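Local structure of CysE, serine acetyltransferase (Brucella abortus, 4HZC) at residues A[61-66]-A[143-148]; A[164-169]-A[184-189]. The protein catalyses the transfer of an acetyl group from acetyl-coenzyme A to L-serine, giving O-acetylserine for cysteine biosynthesis. All blocks are in the same frame, centred on the assembly; numbering follows the deposited sequence.

The two contacts lie in different halves of the subunit and follow one another along the chain: both segments of interaction 1 precede those of interaction 2. Interaction 1 joins the end of helix 51-63 to helix 136-149, the last helix of the all-helical N-terminal part. Interaction 2 pairs strands 165-166 and 185-186, successive rungs of one face of the left-handed beta-helix. Their centres are about 19 Å apart and their nearest atoms about 8 Å, so they do not touch. Helix 116-132 packs against both, against Leu63 and Ser146 in one and Leu164 and Leu166 in the other. Both border the third subunit of the six-chain assembly, interaction 1 through Glu61 and Arg62, interaction 2 through His168 and His188.

Interaction 1: residues A[61-66]-A[143-148]; sequences ERLGHP and QSRSSS. With MG (magnesium ion), chain O.
In the helical N-terminal part of the enzyme, the C-terminal end of helix 51-63 is gripped by Arg145, which reaches across from helix 136-149 to the carbonyls of Leu63 and Gly64. Gly64 is the first residue to leave helical geometry, and the two carbonyls belong to the turn where the helix stops. Arg145 NE donates to Leu63 O at 2.7 Å with an N-H...O angle of 160°. The oxygen lies close to the guanidinium plane, whereas NE sits above the plane of the Leu63 carbonyl, 39° out of it. A second bond, weak and bent, runs from Arg145 NH2 to Gly64 O and is 3.2 Å long. The bend of the arginine chain at chi2 swings CD, and with it the guanidinium, toward this turn. Lower on the same chain, Arg145 CG packs against Leu63 CD2 at 3.8 Å, the two side chains running antiparallel past one another. His65 lies transverse to the arginine, its CD2 above one guanidinium face and 3.7 Å from Arg145 NH1; the two planes are 62° apart. His65 ND1 is hydrogen-bonded to the backbone N of Asp67, which probably limits the turning of the ring. Thr123 of helix 116-132 touches both Leu63 and Ser146. On the far side of helix 51-63, Glu61 OE1 binds a magnesium ion at 2.5 Å, with water 1 and Asp67 OD1 of the third subunit as further ligands, so the ion bridges two chains. Since the carbonyls at a helix end carry its negative dipole end, the arginine charge is probably favourable there, and the two bonds of unequal strength restrict rotation of the guanidinium while tying the helix end to helix 136-149.

Interaction 2: residues A[164-169]-A[184-189]; sequences LFLDHA and VSILHG
Phe165 and Leu166 pair in parallel with Ser185 and Ile186 as neighbouring rungs of the left-handed beta-helix, the hexapeptide-repeat fold of this acetyltransferase family. Three backbone bonds join them: Phe165 N to Val184 O, Ile186 N to Phe165 O and Asp167 N to Ile186 O, each 2.8-2.9 Å. Leu166 and Ile186 share one face of the sheet, where both touch Leu172. With Leu166 CG trans to the backbone N (chi1 -178°), CD1 leans over the next rung, 4.1 Å from Ile186 CB. Leu164 is turned likewise; its CD1 meets Ile186 CD1 at 3.9 Å and lies 3.4 Å from Val184 O. Phe165 and Ser185 occupy the other face: Ser185 OG lies at the edge of the phenyl ring, near its plane and 3.9 Å from CD2, while Val98 and Arg101 also touch the ring. Beyond the strands, His168 and His188 project together, His188 CG standing between its backbone N and carbonyl carbon (chi1 51°), but their rings are nearly perpendicular, at 89°, with centroids 5.2 Å apart. Asp167 OD1 lies over one face of the His168 ring. One nitrogen of each ring is hydrogen-bonded to the third subunit: His168 ND1 to Asp153 and His188 NE2 to Thr191 of that chain, consistent with a family whose active sites lie between neighbouring subunits. His188 ND1 is buried without a hydrogen-bonding partner, 3.5 Å from His168 CB.

Interaction 1: residues A[61-66]-A[143-148]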
loop_
_atom_site.group_PDB
_atom_site.type_symbol
_atom_site.label_atom_id
_atom_site.label_comp_id
_atom_site.label_asym_id
_atom_site.label_seq_id
_atom_site.Cartn_x
_atom_site.Cartn_y
_atom_site.Cartn_z
ATOM N N GLU A 61 8.794 4.417 9.231
ATOM C CA GLU A 61 7.734 3.452 8.894
ATOM C C GLU A 61 6.393 3.825 9.517
ATOM O O GLU A 61 5.406 3.672 8.874
ATOM C CB GLU A 61 8.113 2.019 9.394
ATOM C CG GLU A 61 9.359 1.488 8.674
ATOM C CD GLU A 61 9.134 1.415 7.182
ATOM O OE1 GLU A 61 8.120 0.799 6.775
ATOM O OE2 GLU A 61 9.898 2.082 6.418
ATOM N N ARG A 62 6.369 4.398 10.731
ATOM C CA ARG A 62 5.066 4.781 11.359
ATOM C C ARG A 62 4.535 5.997 10.637
ATOM O O ARG A 62 3.332 6.156 10.469
ATOM C CB ARG A 62 5.264 5.106 12.835
ATOM C CG ARG A 62 5.810 3.863 13.637
ATOM C CD ARG A 62 5.416 4.019 15.122
ATOM N NE ARG A 62 4.002 3.714 15.382
ATOM C CZ ARG A 62 3.386 3.799 16.556
ATOM N NH1 ARG A 62 4.048 4.181 17.654
ATOM N NH2 ARG A 62 2.080 3.493 16.647
ATOM N N LEU A 63 5.439 6.916 10.316
ATOM C CA LEU A 63 5.006 8.183 9.676
ATOM C C LEU A 63 4.826 8.078 8.150
ATOM O O LEU A 63 4.184 8.939 7.537
ATOM C CB LEU A 63 6.002 9.315 10.028
ATOM C CG LEU A 63 6.083 9.764 11.508
ATOM C CD1 LEU A 63 7.151 10.762 11.657
ATOM C CD2 LEU A 63 4.700 10.249 11.991
ATOM N N GLY A 64 5.443 7.070 7.525
ATOM C CA GLY A 64 5.387 6.894 6.060
ATOM C C GLY A 64 3.909 6.868 5.549
ATOM O O GLY A 64 2.987 6.312 6.193
ATOM N N HIS A 65 3.717 7.426 4.357
ATOM C CA HIS A 65 2.364 7.522 3.699
ATOM C C HIS A 65 2.579 7.624 2.200
ATOM O O HIS A 65 3.644 8.035 1.747
ATOM C CB HIS A 65 1.645 8.771 4.247
ATOM C CG HIS A 65 0.190 8.857 3.919
ATOM N ND1 HIS A 65 -0.257 9.487 2.814
ATOM C CD2 HIS A 65 -0.950 8.384 4.603
ATOM C CE1 HIS A 65 -1.607 9.402 2.757
ATOM N NE2 HIS A 65 -2.038 8.763 3.870
ATOM N N PRO A 66 1.598 7.212 1.395
ATOM C CA PRO A 66 1.675 7.541 -0.054
ATOM C C PRO A 66 1.984 9.029 -0.388
ATOM O O PRO A 66 2.676 9.320 -1.387
ATOM C CB PRO A 66 0.271 7.220 -0.518
ATOM C CG PRO A 66 -0.124 6.109 0.360
ATOM C CD PRO A 66 0.406 6.391 1.721
ATOM N N GLN A 143 5.057 17.764 11.397
ATOM C CA GLN A 143 4.167 18.209 12.473
ATOM C C GLN A 143 2.740 17.729 12.259
ATOM O O GLN A 143 2.127 17.171 13.157
ATOM C CB GLN A 143 4.165 19.723 12.639
ATOM C CG GLN A 143 3.095 20.255 13.585
ATOM C CD GLN A 143 2.951 21.775 13.590
ATOM O OE1 GLN A 143 3.299 22.458 12.628
ATOM N NE2 GLN A 143 2.381 22.308 14.659
ATOM N N SER A 144 2.268 17.881 11.033
ATOM C CA SER A 144 0.923 17.416 10.637
ATOM C C SER A 144 0.768 15.921 10.732
ATOM O O SER A 144 -0.242 15.426 11.158
ATOM C CB SER A 144 0.609 17.846 9.191
ATOM O OG SER A 144 -0.650 17.340 8.785
ATOM N N ARG A 145 1.780 15.180 10.278
ATOM C CA ARG A 145 1.724 13.723 10.358
ATOM C C ARG A 145 1.811 13.197 11.801
ATOM O O ARG A 145 1.105 12.214 12.209
ATOM C CB ARG A 145 2.802 13.187 9.408
ATOM C CG ARG A 145 2.773 11.754 9.036
ATOM C CD ARG A 145 1.626 11.322 8.141
ATOM N NE ARG A 145 1.675 9.839 8.106
ATOM C CZ ARG A 145 0.607 9.048 8.086
ATOM N NH1 ARG A 145 -0.641 9.576 8.136
ATOM N NH2 ARG A 145 0.793 7.730 8.031
ATOM N N SER A 146 2.702 13.797 12.601
ATOM C CA SER A 146 2.799 13.387 13.982
ATOM C C SER A 146 1.449 13.633 14.736
ATOM O O SER A 146 1.017 12.868 15.584
ATOM C CB SER A 146 3.936 14.170 14.651
ATOM O OG SER A 146 4.014 13.863 16.038
ATOM N N SER A 147 0.805 14.739 14.420
ATOM C CA SER A 147 -0.473 15.079 15.041
ATOM C C SER A 147 -1.513 14.052 14.750
ATOM O O SER A 147 -2.298 13.709 15.621
ATOM C CB SER A 147 -0.942 16.465 14.577
ATOM O OG SER A 147 -2.029 16.887 15.360
ATOM N N SER A 148 -1.604 13.646 13.489
ATOM C CA SER A 148 -2.523 12.623 13.034
ATOM C C SER A 148 -2.226 11.223 13.531
ATOM O O SER A 148 -3.144 10.471 13.905
ATOM C CB SER A 148 -2.560 12.617 11.499
ATOM O OG SER A 148 -3.473 11.646 11.077
HETATM MG MG MG O . 7.104 -1.381 7.626
HETATM O O HOH W 1 7.821 -2.461 5.663
#

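Interaction 2: residues A[164-169]-A[184-189]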
loop_
_atom_site.group_PDB
_atom_site.type_symbol
_atom_site.label_atom_id
_atom_site.label_comp_id
_atom_site.label_asym_id
_atom_site.label_seq_id
_atom_site.Cartn_x
_atom_site.Cartn_y
_atom_site.Cartn_z
ATOM N N LEU A 164 13.636 13.748 27.983
ATOM C CA LEU A 164 12.156 14.004 28.028
ATOM C C LEU A 164 11.376 12.734 27.977
ATOM O O LEU A 164 11.661 11.861 27.119
ATOM C CB LEU A 164 11.743 14.891 26.830
ATOM C CG LEU A 164 10.228 15.257 26.722
ATOM C CD1 LEU A 164 9.704 15.983 27.951
ATOM C CD2 LEU A 164 10.041 16.102 25.461
ATOM N N PHE A 165 10.409 12.599 28.882
ATOM C CA PHE A 165 9.592 11.409 28.972
ATOM C C PHE A 165 8.150 11.837 28.627
ATOM O O PHE A 165 7.523 12.559 29.373
ATOM C CB PHE A 165 9.661 10.805 30.376
ATOM C CG PHE A 165 8.721 9.604 30.595
ATOM C CD1 PHE A 165 8.547 8.623 29.619
ATOM C CD2 PHE A 165 8.096 9.419 31.829
ATOM C CE1 PHE A 165 7.683 7.536 29.844
ATOM C CE2 PHE A 165 7.250 8.300 32.090
ATOM C CZ PHE A 165 7.049 7.368 31.086
ATOM N N LEU A 166 7.659 11.387 27.494
ATOM C CA LEU A 166 6.280 11.692 27.101
ATOM C C LEU A 166 5.432 10.432 27.224
ATOM O O LEU A 166 5.441 9.591 26.327
ATOM C CB LEU A 166 6.320 12.280 25.696
ATOM C CG LEU A 166 5.019 12.728 25.051
ATOM C CD1 LEU A 166 4.250 13.749 25.902
ATOM C CD2 LEU A 166 5.362 13.246 23.633
ATOM N N ASP A 167 4.736 10.280 28.366
ATOM C CA ASP A 167 4.043 9.020 28.750
ATOM C C ASP A 167 2.600 9.043 28.243
ATOM O O ASP A 167 1.917 10.032 28.445
ATOM C CB ASP A 167 4.022 8.884 30.288
ATOM C CG ASP A 167 3.582 7.504 30.780
ATOM O OD1 ASP A 167 3.428 6.491 30.024
ATOM O OD2 ASP A 167 3.443 7.442 32.003
ATOM N N HIS A 168 2.191 7.970 27.546
ATOM C CA HIS A 168 0.927 7.922 26.809
ATOM C C HIS A 168 0.706 8.902 25.680
ATOM O O HIS A 168 0.306 8.459 24.630
ATOM C CB HIS A 168 -0.264 7.975 27.765
ATOM C CG HIS A 168 -0.101 7.051 28.965
ATOM N ND1 HIS A 168 -0.221 5.708 28.866
ATOM C CD2 HIS A 168 0.188 7.317 30.295
ATOM C CE1 HIS A 168 -0.069 5.144 30.092
ATOM N NE2 HIS A 168 0.194 6.133 30.958
ATOM N N ALA A 169 0.934 10.208 25.922
ATOM C CA ALA A 169 1.113 11.268 24.892
ATOM C C ALA A 169 -0.200 11.794 24.266
ATOM O O ALA A 169 -0.276 12.955 23.904
ATOM C CB ALA A 169 2.046 10.854 23.758
ATOM N N VAL A 184 12.356 16.442 31.867
ATOM C CA VAL A 184 10.929 16.721 32.117
ATOM C C VAL A 184 10.078 15.486 31.753
ATOM O O VAL A 184 10.500 14.689 30.938
ATOM C CB VAL A 184 10.469 18.017 31.389
ATOM C CG1 VAL A 184 8.951 18.237 31.459
ATOM C CG2 VAL A 184 11.183 19.219 31.966
ATOM N N SER A 185 8.961 15.287 32.446
ATOM C CA SER A 185 8.035 14.172 32.210
ATOM C C SER A 185 6.703 14.812 31.991
ATOM O O SER A 185 6.280 15.596 32.796
ATOM C CB SER A 185 7.924 13.232 33.431
ATOM O OG SER A 185 9.220 12.634 33.646
ATOM N N ILE A 186 6.065 14.475 30.860
ATOM C CA ILE A 186 4.776 15.044 30.460
ATOM C C ILE A 186 3.809 13.901 30.117
ATOM O O ILE A 186 4.175 12.944 29.421
ATOM C CB ILE A 186 4.952 15.955 29.257
ATOM C CG1 ILE A 186 6.089 16.981 29.468
ATOM C CG2 ILE A 186 3.594 16.541 28.835
ATOM C CD1 ILE A 186 6.324 17.914 28.277
ATOM N N LEU A 187 2.606 13.968 30.645
ATOM C CA LEU A 187 1.616 12.923 30.426
ATOM C C LEU A 187 0.714 13.257 29.247
ATOM O O LEU A 187 0.910 14.283 28.591
ATOM C CB LEU A 187 0.813 12.680 31.690
ATOM C CG LEU A 187 1.444 11.457 32.382
ATOM C CD1 LEU A 187 2.595 11.928 33.268
ATOM C CD2 LEU A 187 0.441 10.671 33.179
ATOM N N HIS A 188 -0.286 12.401 28.984
ATOM C CA HIS A 188 -1.202 12.643 27.883
ATOM C C HIS A 188 -2.093 13.798 28.217
ATOM O O HIS A 188 -2.212 14.169 29.374
ATOM C CB HIS A 188 -2.044 11.397 27.628
ATOM C CG HIS A 188 -2.689 10.867 28.853
ATOM N ND1 HIS A 188 -1.988 10.281 29.838
ATOM C CD2 HIS A 188 -4.028 10.884 29.271
ATOM C CE1 HIS A 188 -2.818 9.926 30.824
ATOM N NE2 HIS A 188 -4.062 10.311 30.485
ATOM N N GLY A 189 -2.747 14.369 27.195
ATOM C CA GLY A 189 -3.801 15.346 27.395
ATOM C C GLY A 189 -3.248 16.729 27.782
ATOM O O GLY A 189 -4.002 17.604 28.175
HETATM O O HOH W 2 0.080 15.344 26.406
#